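Local coordinates for nitrogenase molybdenum-iron protein beta chain (Clostridium pasteurianum, PDB 4WES) that forms, with the alpha chain, the molybdenum-iron component of nitrogenase that reduces dinitrogen to ammonia, and shares an [8Fe-7S] cluster with that chain, at residues F150-Q155 against Y244-G249; L161-G166 against L229-N234; A193-P197 against K286-I292; F201-V207 against P220-T224. One frame throughout, in Å; residues are numbered along the deposited sequence. Where two conformers were deposited one is given.

Interaction 1: F150-Q155 against Y244-G249; sequences FANMVQ and YASDLG
Helix segments 150-155 and 244-249 run side by side in the same direction, A151 facing A245 and Q155 facing G249; the axes of the segments approach to 7.6 Å at a crossing angle of -22°. A151, A245 and G249 are small enough for this approach. A151 presses its backbone on the partner: A151 CA lies 3.3 Å from A245 O, a CA-H...O contact. A151 CB also meets Y244 O. A245 O is met a second time by the ring of F150, which turns its CD2 edge to that oxygen, nearly in the ring plane. F150 CD2 also lies 3.9 Å from A245 CB.

The helix of A245 is kinked, and the N of L248 and G249 make no bond to the turn before. A water takes up G249 N: it accepts from G249 N at 2.8 Å and donates to A245 O and A151 O. Helix 243-257 follows strand 237-241 of a four-stranded parallel sheet, and helix 146-161 precedes strand 172-175 of the same sheet.

L248 reaches N152 and Q155. Its CG is anti to the backbone N (chi1 -180°), and chi2 of 65° then turns the branch so that L248 CD2 lies 3.4 Å from N152 OD1. The amide of Q155 lies over the same leucine, with Q155 NE2 3.6 Å from L248 CD1. The N152 amide is held by Q24 through ND2, and Q155 NE2 has a weak bond to T252. V154 CG1 rests on G249 CA at 3.9 Å, in the place that the missing side chain of G249 gives it.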
loop_
_atom_site.group_PDB
_atom_site.type_symbol
_atom_site.label_atom_id
_atom_site.label_comp_id
_atom_site.label_asym_id
_atom_site.label_seq_id
_atom_site.Cartn_x
_atom_site.Cartn_y
_atom_site.Cartn_z
ATOM N N PHE B 150 -7.039 -21.518 -20.380
ATOM C CA PHE B 150 -5.582 -21.459 -20.407
ATOM C C PHE B 150 -5.018 -22.872 -20.607
ATOM O O PHE B 150 -4.157 -23.112 -21.461
ATOM C CB PHE B 150 -5.081 -20.802 -19.133
ATOM C CG PHE B 150 -3.575 -20.688 -19.060
ATOM C CD1 PHE B 150 -2.936 -19.517 -19.412
ATOM C CD2 PHE B 150 -2.818 -21.736 -18.596
ATOM C CE1 PHE B 150 -1.571 -19.403 -19.338
ATOM C CE2 PHE B 150 -1.433 -21.637 -18.526
ATOM C CZ PHE B 150 -0.817 -20.451 -18.861
ATOM N N ALA B 151 -5.480 -23.812 -19.785
ATOM C CA ALA B 151 -4.959 -25.170 -19.855
ATOM C C ALA B 151 -5.139 -25.768 -21.224
ATOM O O ALA B 151 -4.237 -26.477 -21.737
ATOM C CB ALA B 151 -5.615 -26.053 -18.823
ATOM N N ASN B 152 -6.307 -25.547 -21.810
ATOM C CA ASN B 152 -6.623 -26.060 -23.134
ATOM C C ASN B 152 -5.751 -25.437 -24.235
ATOM O O ASN B 152 -5.242 -26.143 -25.119
ATOM C CB ASN B 152 -8.124 -25.860 -23.443
ATOM C CG ASN B 152 -8.984 -26.858 -22.735
ATOM O OD1 ASN B 152 -8.546 -27.963 -22.419
ATOM N ND2 ASN B 152 -10.213 -26.488 -22.466
ATOM N N MET B 153 -5.481 -24.146 -24.154
ATOM C CA MET B 153 -4.630 -23.514 -25.144
ATOM C C MET B 153 -3.219 -24.099 -25.050
ATOM O O MET B 153 -2.558 -24.300 -26.073
ATOM C CB MET B 153 -4.598 -21.990 -24.960
ATOM C CG MET B 153 -3.899 -21.247 -26.106
ATOM S SD MET B 153 -4.868 -21.120 -27.636
ATOM C CE MET B 153 -4.191 -22.418 -28.594
ATOM N N VAL B 154 -2.730 -24.342 -23.829
ATOM C CA VAL B 154 -1.394 -24.954 -23.695
ATOM C C VAL B 154 -1.389 -26.331 -24.342
ATOM O O VAL B 154 -0.430 -26.706 -25.048
ATOM C CB VAL B 154 -0.955 -25.000 -22.218
ATOM C CG1 VAL B 154 0.379 -25.673 -22.071
ATOM C CG2 VAL B 154 -0.892 -23.592 -21.623
ATOM N N GLN B 155 -2.433 -27.122 -24.118
ATOM C CA GLN B 155 -2.577 -28.365 -24.822
ATOM C C GLN B 155 -2.546 -28.198 -26.336
ATOM O O GLN B 155 -1.881 -28.988 -27.056
ATOM C CB GLN B 155 -3.861 -29.089 -24.405
ATOM C CG GLN B 155 -3.958 -30.441 -25.089
ATOM C CD GLN B 155 -5.291 -31.070 -24.949
ATOM O OE1 GLN B 155 -6.315 -30.450 -25.224
ATOM N NE2 GLN B 155 -5.300 -32.312 -24.483
ATOM N N TYR B 244 -4.162 -27.281 -12.156
ATOM C CA TYR B 244 -5.324 -26.918 -12.946
ATOM C C TYR B 244 -4.929 -26.294 -14.276
ATOM O O TYR B 244 -5.500 -26.616 -15.329
ATOM C CB TYR B 244 -6.247 -25.971 -12.192
ATOM C CG TYR B 244 -7.123 -26.591 -11.130
ATOM C CD1 TYR B 244 -6.598 -27.019 -9.929
ATOM C CD2 TYR B 244 -8.502 -26.661 -11.309
ATOM C CE1 TYR B 244 -7.407 -27.518 -8.915
ATOM C CE2 TYR B 244 -9.331 -27.136 -10.301
ATOM C CZ TYR B 244 -8.793 -27.563 -9.110
ATOM O OH TYR B 244 -9.608 -28.015 -8.093
ATOM N N ALA B 245 -4.003 -25.335 -14.234
ATOM C CA ALA B 245 -3.618 -24.619 -15.429
ATOM C C ALA B 245 -2.652 -25.413 -16.322
ATOM O O ALA B 245 -2.651 -25.205 -17.538
ATOM C CB ALA B 245 -2.972 -23.283 -15.070
ATOM N N SER B 246 -1.795 -26.219 -15.712
ATOM C CA SER B 246 -0.593 -26.649 -16.398
ATOM C C SER B 246 -0.491 -28.159 -16.676
ATOM O O SER B 246 0.262 -28.571 -17.576
ATOM C CB SER B 246 0.640 -26.211 -15.604
ATOM O OG SER B 246 0.620 -24.803 -15.420
ATOM N N ASP B 247 -1.215 -28.995 -15.916
ATOM C CA ASP B 247 -1.007 -30.434 -16.055
ATOM C C ASP B 247 -1.445 -30.950 -17.404
ATOM O O ASP B 247 -0.804 -31.850 -17.935
ATOM C CB ASP B 247 -1.749 -31.212 -14.972
ATOM C CG ASP B 247 -0.957 -31.473 -13.734
ATOM O OD1 ASP B 247 0.163 -30.980 -13.577
ATOM O OD2 ASP B 247 -1.500 -32.231 -12.872
ATOM N N LEU B 248 -2.531 -30.436 -17.972
ATOM C CA LEU B 248 -3.008 -30.991 -19.231
ATOM C C LEU B 248 -1.928 -30.868 -20.301
ATOM O O LEU B 248 -1.630 -31.813 -21.032
ATOM C CB LEU B 248 -4.306 -30.343 -19.668
ATOM C CG LEU B 248 -4.877 -30.885 -20.984
ATOM C CD1 LEU B 248 -5.283 -32.332 -20.886
ATOM C CD2 LEU B 248 -6.073 -30.046 -21.430
ATOM N N GLY B 249 -1.321 -29.698 -20.389
ATOM C CA GLY B 249 -0.247 -29.499 -21.343
ATOM C C GLY B 249 0.953 -30.414 -21.077
ATOM O O GLY B 249 1.520 -31.033 -21.997
HETATM O O HOH W 1 -2.238 -27.160 -19.625
#

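Interaction 2: L161-G166 against L229-N234; sequences LSENTG and LKDTGN
N234 OD1 accepts from T165 N at 2.9 Å, with the donor tilted 18° from the carbonyl plane. A water also donates to N234 OD1, and the same water donates to N164 OD1. The other end of the N234 amide is a donor twice over. N234 ND2 reaches T165 OG1 at 3.0 Å, somewhat out of the amide plane, and D231 OD1 at 2.9 Å, almost within it.

N164 forms an Asx turn: its OD1 accepts from G166 N, and its amide plane stands 81° from that of N234. Further along, S162 OG donates to T232 OG1 at 2.8 Å, and T232 OG1 in turn donates a hydrogen bond to L229 O. E163 N bonds K230 O at 2.9 Å, in the carbonyl plane and on a lone pair. G233 sits close against the backbone of E163 and N164. The apolar end is L161 CD1 on L229 CD1, 3.8 Å apart.

The loop after helix 146-161 is thus joined to the last part of helix 226-231 and the 3-10 segment after it by directional bonds. The N234 amide is held at both ends, by T165, D231 and water, which fixes its rotation and which end is oxygen and which nitrogen.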
loop_
_atom_site.group_PDB
_atom_site.type_symbol
_atom_site.label_atom_id
_atom_site.label_comp_id
_atom_site.label_asym_id
_atom_site.label_seq_id
_atom_site.Cartn_x
_atom_site.Cartn_y
_atom_site.Cartn_z
ATOM N N LEU B 161 2.635 -28.129 -32.073
ATOM C CA LEU B 161 4.016 -27.692 -32.233
ATOM C C LEU B 161 5.101 -28.621 -31.671
ATOM O O LEU B 161 6.150 -28.786 -32.285
ATOM C CB LEU B 161 4.181 -26.288 -31.660
ATOM C CG LEU B 161 3.281 -25.244 -32.280
ATOM C CD1 LEU B 161 3.555 -23.902 -31.637
ATOM C CD2 LEU B 161 3.387 -25.156 -33.799
ATOM N N SER B 162 4.886 -29.174 -30.478
ATOM C CA SER B 162 5.989 -29.864 -29.810
ATOM C C SER B 162 6.453 -31.067 -30.624
ATOM O O SER B 162 5.630 -31.873 -31.050
ATOM C CB SER B 162 5.558 -30.364 -28.448
ATOM O OG SER B 162 5.100 -29.288 -27.621
ATOM N N GLU B 163 7.761 -31.205 -30.779
ATOM C CA GLU B 163 8.292 -32.364 -31.530
ATOM C C GLU B 163 9.601 -32.846 -30.951
ATOM O O GLU B 163 10.500 -32.028 -30.648
ATOM C CB GLU B 163 8.448 -32.059 -33.016
ATOM C CG GLU B 163 9.127 -33.199 -33.773
ATOM C CD GLU B 163 9.120 -33.050 -35.286
ATOM O OE1 GLU B 163 8.803 -31.949 -35.783
ATOM O OE2 GLU B 163 9.446 -34.045 -35.975
ATOM N N ASN B 164 9.691 -34.154 -30.739
ATOM C CA ASN B 164 10.926 -34.801 -30.331
ATOM C C ASN B 164 11.643 -35.232 -31.600
ATOM O O ASN B 164 11.147 -36.077 -32.316
ATOM C CB ASN B 164 10.588 -35.996 -29.468
ATOM C CG ASN B 164 11.822 -36.698 -28.928
ATOM O OD1 ASN B 164 12.894 -36.726 -29.556
ATOM N ND2 ASN B 164 11.666 -37.287 -27.743
ATOM N N THR B 165 12.748 -34.573 -31.895
ATOM C CA THR B 165 13.512 -34.854 -33.106
ATOM C C THR B 165 14.754 -35.679 -32.804
ATOM O O THR B 165 15.585 -35.890 -33.689
ATOM C CB THR B 165 13.962 -33.571 -33.787
ATOM O OG1 THR B 165 14.757 -32.800 -32.876
ATOM C CG2 THR B 165 12.770 -32.753 -34.175
ATOM N N GLY B 166 14.912 -36.112 -31.557
ATOM C CA GLY B 166 16.097 -36.879 -31.126
ATOM C C GLY B 166 17.288 -35.995 -30.756
ATOM O O GLY B 166 18.291 -36.482 -30.264
ATOM N N LEU B 229 8.924 -23.445 -28.918
ATOM C CA LEU B 229 7.739 -24.285 -28.673
ATOM C C LEU B 229 7.879 -25.650 -29.367
ATOM O O LEU B 229 7.567 -26.695 -28.797
ATOM C CB LEU B 229 6.485 -23.581 -29.148
ATOM C CG LEU B 229 6.173 -22.286 -28.414
ATOM C CD1 LEU B 229 5.007 -21.566 -29.041
ATOM C CD2 LEU B 229 5.886 -22.564 -26.952
ATOM N N LYS B 230 8.389 -25.671 -30.589
ATOM C CA LYS B 230 8.677 -26.959 -31.229
ATOM C C LYS B 230 9.687 -27.773 -30.414
ATOM O O LYS B 230 9.511 -28.983 -30.188
ATOM C CB LYS B 230 9.193 -26.768 -32.660
ATOM C CG LYS B 230 8.161 -26.193 -33.611
ATOM C CD LYS B 230 8.762 -25.971 -34.985
ATOM C CE LYS B 230 7.762 -25.364 -35.939
ATOM N NZ LYS B 230 8.353 -25.086 -37.278
ATOM N N ASP B 231 10.722 -27.093 -29.945
ATOM C CA ASP B 231 11.831 -27.730 -29.268
ATOM C C ASP B 231 11.490 -28.266 -27.878
ATOM O O ASP B 231 12.289 -29.016 -27.293
ATOM C CB ASP B 231 13.008 -26.758 -29.185
ATOM C CG ASP B 231 14.350 -27.464 -28.949
ATOM O OD1 ASP B 231 14.662 -28.454 -29.678
ATOM O OD2 ASP B 231 15.110 -26.998 -28.076
ATOM N N THR B 232 10.299 -27.925 -27.367
ATOM C CA THR B 232 9.864 -28.494 -26.081
ATOM C C THR B 232 9.807 -30.025 -26.075
ATOM O O THR B 232 9.943 -30.654 -25.024
ATOM C CB THR B 232 8.479 -27.975 -25.646
ATOM O OG1 THR B 232 7.504 -28.247 -26.652
ATOM C CG2 THR B 232 8.534 -26.500 -25.360
ATOM N N GLY B 233 9.657 -30.625 -27.258
ATOM C CA GLY B 233 9.681 -32.074 -27.343
ATOM C C GLY B 233 11.051 -32.704 -27.140
ATOM O O GLY B 233 11.159 -33.933 -27.002
ATOM N N ASN B 234 12.101 -31.877 -27.150
ATOM C CA ASN B 234 13.495 -32.337 -26.992
ATOM C C ASN B 234 14.060 -32.123 -25.600
ATOM O O ASN B 234 15.217 -32.381 -25.356
ATOM C CB ASN B 234 14.367 -31.625 -28.008
ATOM C CG ASN B 234 14.142 -32.135 -29.413
ATOM O OD1 ASN B 234 14.031 -33.362 -29.639
ATOM N ND2 ASN B 234 14.094 -31.220 -30.382
HETATM O O HOH W 2 15.080 -35.413 -28.026
#

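Interaction 3: A193-P197 against K286-I292; sequences AMDIP and KEVPASI
M194 packs against the loop before helix 290-305, and its chain bends at chi2 and chi3 (-69° and -70°) to get there. The side chain was modelled in two conformers, and the contacts of CG, SD and CE hold for this one. From CB the chain runs to M194 CG, which lies 3.9 Å from I292 CD1. M194 SD is 3.5 Å from P289 CD, and it also touches V288 CA and I292 CD1. The proline and isoleucine side chains each cross the methionine at about a right angle. The methyl M194 CE ends 3.8 Å from K286 O, beside E287 O and near V288 CG2.

D195 is the first residue after helix 181-193 to leave helical angles. Its phi is positive, and two bonds back into the last turn make a Schellman motif before strand 198-200. Across from it, P289 holds the N-cap position of helix 290-305. P289 CG rests 3.4 Å from A193 O, and A193 CB meets I292 CD1 at 3.9 Å.

K286 crosses the Schellman turn. Its aliphatic part passes M194 O and slides along I196 in the opposite direction. K286 NZ then donates to D195 O at 3.0 Å, tilted 30° from the carbonyl plane. A water donates to both M194 O and E287 O.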
loop_
_atom_site.group_PDB
_atom_site.type_symbol
_atom_site.label_atom_id
_atom_site.label_comp_id
_atom_site.label_asym_id
_atom_site.label_seq_id
_atom_site.Cartn_x
_atom_site.Cartn_y
_atom_site.Cartn_z
ATOM N N ALA B 193 19.256 -17.951 -12.061
ATOM C CA ALA B 193 20.135 -17.936 -10.885
ATOM C C ALA B 193 20.649 -19.353 -10.558
ATOM O O ALA B 193 21.774 -19.513 -10.063
ATOM C CB ALA B 193 19.427 -17.321 -9.689
ATOM N N MET B 194 19.824 -20.365 -10.800
ATOM C CA MET B 194 20.187 -21.767 -10.604
ATOM C C MET B 194 21.117 -22.281 -11.722
ATOM O O MET B 194 21.641 -23.389 -11.612
ATOM C CB MET B 194 18.952 -22.678 -10.541
ATOM C CG MET B 194 18.082 -22.557 -9.273
ATOM S SD MET B 194 18.826 -23.168 -7.763
ATOM C CE MET B 194 18.845 -24.946 -8.042
ATOM N N ASP B 195 21.274 -21.507 -12.795
ATOM C CA ASP B 195 22.043 -21.889 -13.966
ATOM C C ASP B 195 21.460 -23.126 -14.668
ATOM O O ASP B 195 22.204 -24.020 -15.103
ATOM C CB ASP B 195 23.529 -22.091 -13.615
ATOM C CG ASP B 195 24.421 -22.089 -14.838
ATOM O OD1 ASP B 195 24.050 -21.480 -15.878
ATOM O OD2 ASP B 195 25.510 -22.685 -14.755
ATOM N N ILE B 196 20.137 -23.148 -14.817
ATOM C CA ILE B 196 19.418 -24.233 -15.437
ATOM C C ILE B 196 18.766 -23.764 -16.746
ATOM O O ILE B 196 17.840 -22.966 -16.717
ATOM C CB ILE B 196 18.343 -24.802 -14.491
ATOM C CG1 ILE B 196 19.028 -25.419 -13.287
ATOM C CG2 ILE B 196 17.439 -25.812 -15.187
ATOM C CD1 ILE B 196 18.087 -25.769 -12.143
ATOM N N PRO B 197 19.206 -24.297 -17.891
ATOM C CA PRO B 197 18.540 -23.978 -19.162
ATOM C C PRO B 197 17.097 -24.443 -19.183
ATOM O O PRO B 197 16.797 -25.528 -18.655
ATOM C CB PRO B 197 19.391 -24.725 -20.211
ATOM C CG PRO B 197 20.750 -24.826 -19.558
ATOM C CD PRO B 197 20.462 -25.037 -18.098
ATOM N N LYS B 286 22.218 -29.329 -9.635
ATOM C CA LYS B 286 22.733 -27.977 -9.412
ATOM C C LYS B 286 22.466 -27.526 -7.969
ATOM O O LYS B 286 21.371 -27.695 -7.447
ATOM C CB LYS B 286 22.110 -26.999 -10.416
ATOM C CG LYS B 286 22.390 -27.301 -11.885
ATOM C CD LYS B 286 23.520 -26.493 -12.460
ATOM C CE LYS B 286 23.982 -26.992 -13.826
ATOM N NZ LYS B 286 22.950 -26.905 -14.891
ATOM N N GLU B 287 23.495 -26.980 -7.320
ATOM C CA GLU B 287 23.369 -26.463 -5.969
ATOM C C GLU B 287 22.578 -25.143 -5.945
ATOM O O GLU B 287 22.559 -24.392 -6.918
ATOM C CB GLU B 287 24.761 -26.235 -5.376
ATOM C CG GLU B 287 25.662 -27.492 -5.361
ATOM C CD GLU B 287 25.232 -28.573 -4.370
ATOM O OE1 GLU B 287 24.702 -28.244 -3.286
ATOM O OE2 GLU B 287 25.447 -29.767 -4.681
ATOM N N VAL B 288 21.925 -24.882 -4.828
ATOM C CA VAL B 288 21.176 -23.637 -4.667
ATOM C C VAL B 288 22.159 -22.501 -4.335
ATOM O O VAL B 288 22.922 -22.611 -3.358
ATOM C CB VAL B 288 20.144 -23.758 -3.552
ATOM C CG1 VAL B 288 19.347 -22.457 -3.409
ATOM C CG2 VAL B 288 19.201 -24.920 -3.845
ATOM N N PRO B 289 22.203 -21.450 -5.165
ATOM C CA PRO B 289 23.182 -20.381 -4.926
ATOM C C PRO B 289 22.871 -19.498 -3.729
ATOM O O PRO B 289 21.731 -19.423 -3.237
ATOM C CB PRO B 289 23.120 -19.562 -6.201
ATOM C CG PRO B 289 21.724 -19.752 -6.702
ATOM C CD PRO B 289 21.381 -21.178 -6.360
ATOM N N ALA B 290 23.900 -18.806 -3.265
ATOM C CA ALA B 290 23.797 -17.973 -2.085
ATOM C C ALA B 290 22.720 -16.899 -2.230
ATOM O O ALA B 290 22.049 -16.542 -1.253
ATOM C CB ALA B 290 25.151 -17.337 -1.812
ATOM N N SER B 291 22.559 -16.367 -3.446
ATOM C CA SER B 291 21.568 -15.296 -3.641
ATOM C C SER B 291 20.146 -15.749 -3.343
ATOM O O SER B 291 19.385 -15.031 -2.690
ATOM C CB SER B 291 21.659 -14.751 -5.070
ATOM O OG SER B 291 21.331 -15.740 -6.031
ATOM N N ILE B 292 19.809 -16.948 -3.806
ATOM C CA ILE B 292 18.484 -17.519 -3.528
ATOM C C ILE B 292 18.313 -17.836 -2.047
ATOM O O ILE B 292 17.285 -17.549 -1.440
ATOM C CB ILE B 292 18.204 -18.744 -4.397
ATOM C CG1 ILE B 292 18.076 -18.329 -5.870
ATOM C CG2 ILE B 292 16.970 -19.504 -3.915
ATOM C CD1 ILE B 292 17.870 -19.454 -6.848
HETATM O O HOH W 3 23.276 -23.642 -9.413
#

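Interaction 4: F201-V207 against P220-T224; sequences FPDTSGV and PEGGT
One direct hydrogen bond joins the two segments: G222 N donates to G206 O at 3.1 Å. The donor stands well above the carbonyl plane and not on a lone pair. Two CA-H...O contacts add to it. G223 CA lies 3.2 Å from D203 O, and G222 CA lies 3.4 Å from S205 O. The lack of a side chain at G222 lets S205 O and G206 C come this near. G206 has positive phi and lies tight against G222 CA, both of which favour glycine. At G223 it is the residue's own backbone angles that call for glycine.

Waters make the rest of the polar link. One donates to S205 O at 2.7 Å and accepts from G223 N, with a weak bond to D203 OD2. Another donates to D203 OD2 and to T224 OG1. T224 OG1 itself bonds M200 O.

The two segments belong to the long connection between strand 198-200, an outer strand of a parallel sheet, and helix 226-231. The chain turns back on itself there. D203 shapes segment 201-207 as an Asx turn: its OD1 accepts from S205 N, above the carboxylate plane, and from S205 OG, on the syn side. Its OD2 forms a salt bridge with K188 of helix 181-193.

Apolar contact comes from V207. Its CG1 is anti to the backbone N (chi1 -176°) and meets P220 CG, the two side chains crossing at about a right angle. V207 CG2 instead lies over the peptide between G222 and G223, 3.4 Å from G222 C.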
loop_
_atom_site.group_PDB
_atom_site.type_symbol
_atom_site.label_atom_id
_atom_site.label_comp_id
_atom_site.label_asym_id
_atom_site.label_seq_id
_atom_site.Cartn_x
_atom_site.Cartn_y
_atom_site.Cartn_z
ATOM N N PHE B 201 6.743 -21.825 -21.327
ATOM C CA PHE B 201 5.634 -21.520 -22.193
ATOM C C PHE B 201 4.307 -21.760 -21.475
ATOM O O PHE B 201 4.199 -22.697 -20.668
ATOM C CB PHE B 201 5.692 -22.347 -23.482
ATOM C CG PHE B 201 5.311 -23.773 -23.342
ATOM C CD1 PHE B 201 6.234 -24.708 -22.852
ATOM C CD2 PHE B 201 4.111 -24.241 -23.838
ATOM C CE1 PHE B 201 5.913 -26.044 -22.749
ATOM C CE2 PHE B 201 3.788 -25.596 -23.759
ATOM C CZ PHE B 201 4.700 -26.487 -23.222
ATOM N N PRO B 202 3.272 -20.972 -21.807
ATOM C CA PRO B 202 3.337 -19.640 -22.410
ATOM C C PRO B 202 4.178 -18.670 -21.553
ATOM O O PRO B 202 4.474 -18.964 -20.386
ATOM C CB PRO B 202 1.870 -19.175 -22.456
ATOM C CG PRO B 202 1.067 -20.419 -22.174
ATOM C CD PRO B 202 1.930 -21.250 -21.286
ATOM N N ASP B 203 4.544 -17.535 -22.147
ATOM C CA ASP B 203 5.307 -16.507 -21.425
ATOM C C ASP B 203 4.838 -15.150 -21.908
ATOM O O ASP B 203 5.177 -14.741 -22.999
ATOM C CB ASP B 203 6.808 -16.714 -21.676
ATOM C CG ASP B 203 7.647 -15.652 -21.026
ATOM O OD1 ASP B 203 7.137 -14.868 -20.207
ATOM O OD2 ASP B 203 8.871 -15.609 -21.340
ATOM N N THR B 204 4.036 -14.466 -21.080
ATOM C CA THR B 204 3.489 -13.168 -21.457
ATOM C C THR B 204 4.375 -12.005 -20.988
ATOM O O THR B 204 4.003 -10.838 -21.173
ATOM C CB THR B 204 2.085 -12.979 -20.877
ATOM O OG1 THR B 204 2.248 -13.081 -19.463
ATOM C CG2 THR B 204 1.129 -14.048 -21.400
ATOM N N SER B 205 5.532 -12.299 -20.379
ATOM C CA SER B 205 6.447 -11.225 -20.033
ATOM C C SER B 205 6.946 -10.549 -21.302
ATOM O O SER B 205 7.232 -11.190 -22.311
ATOM C CB SER B 205 7.593 -11.722 -19.159
ATOM O OG SER B 205 8.445 -12.605 -19.809
ATOM N N GLY B 206 7.020 -9.231 -21.265
ATOM C CA GLY B 206 7.319 -8.471 -22.454
ATOM C C GLY B 206 6.191 -8.425 -23.456
ATOM O O GLY B 206 6.411 -8.000 -24.604
ATOM N N VAL B 207 4.981 -8.865 -23.059
ATOM C CA VAL B 207 3.825 -8.786 -23.929
ATOM C C VAL B 207 2.685 -7.994 -23.229
ATOM O O VAL B 207 2.107 -7.105 -23.851
ATOM C CB VAL B 207 3.306 -10.185 -24.346
ATOM C CG1 VAL B 207 2.142 -10.043 -25.334
ATOM C CG2 VAL B 207 4.421 -11.008 -24.960
ATOM N N PRO B 220 4.474 -7.673 -29.461
ATOM C CA PRO B 220 5.532 -7.171 -28.618
ATOM C C PRO B 220 6.771 -8.076 -28.635
ATOM O O PRO B 220 6.743 -9.223 -29.092
ATOM C CB PRO B 220 4.867 -7.134 -27.222
ATOM C CG PRO B 220 3.400 -6.996 -27.506
ATOM C CD PRO B 220 3.217 -7.857 -28.709
ATOM N N GLU B 221 7.834 -7.582 -28.010
ATOM C CA GLU B 221 9.086 -8.288 -28.000
ATOM C C GLU B 221 9.005 -9.681 -27.334
ATOM O O GLU B 221 9.754 -10.593 -27.762
ATOM C CB GLU B 221 10.135 -7.428 -27.270
ATOM C CG GLU B 221 10.408 -6.074 -27.891
ATOM C CD GLU B 221 11.480 -6.088 -28.961
ATOM O OE1 GLU B 221 12.073 -5.009 -29.197
ATOM O OE2 GLU B 221 11.717 -7.160 -29.561
ATOM N N GLY B 222 8.164 -9.841 -26.332
ATOM C CA GLY B 222 8.123 -11.049 -25.557
ATOM C C GLY B 222 7.335 -12.167 -26.208
ATOM O O GLY B 222 6.922 -12.079 -27.371
ATOM N N GLY B 223 7.103 -13.216 -25.417
ATOM C CA GLY B 223 6.399 -14.403 -25.884
ATOM C C GLY B 223 7.410 -15.481 -26.245
ATOM O O GLY B 223 8.513 -15.201 -26.735
ATOM N N THR B 224 7.041 -16.726 -26.013
ATOM C CA THR B 224 7.933 -17.826 -26.400
ATOM C C THR B 224 7.931 -17.986 -27.908
ATOM O O THR B 224 6.890 -17.924 -28.544
ATOM C CB THR B 224 7.483 -19.108 -25.722
ATOM O OG1 THR B 224 7.374 -18.806 -24.325
ATOM C CG2 THR B 224 8.485 -20.252 -25.938
HETATM O O HOH W 4 8.820 -13.306 -23.030
HETATM O O HOH W 5 9.774 -17.431 -23.179
#

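How the interactions relate
Along the chain, helix 146-161 comes first, and its middle enters interaction 1, which closes a long loop at helix 243-257. The loop after helix 146-161 enters interaction 2 and returns at helix 226-231, so interaction 2 nests inside interaction 1. Interaction 4, within the connection from strand 198-200 to helix 226-231, nests inside interactions 1, 2 and 3. Interaction 3 starts after helix 181-193 and ends at helix 290-305, so it crosses interactions 1 and 2. P202 packs on F150 and V154, and F201 on V154. L229 rests on F201 and T224, and T232 on F201. The contacts join helices and loops around the parallel sheet of strands 172-175, 198-200, 237-241 and 261-264.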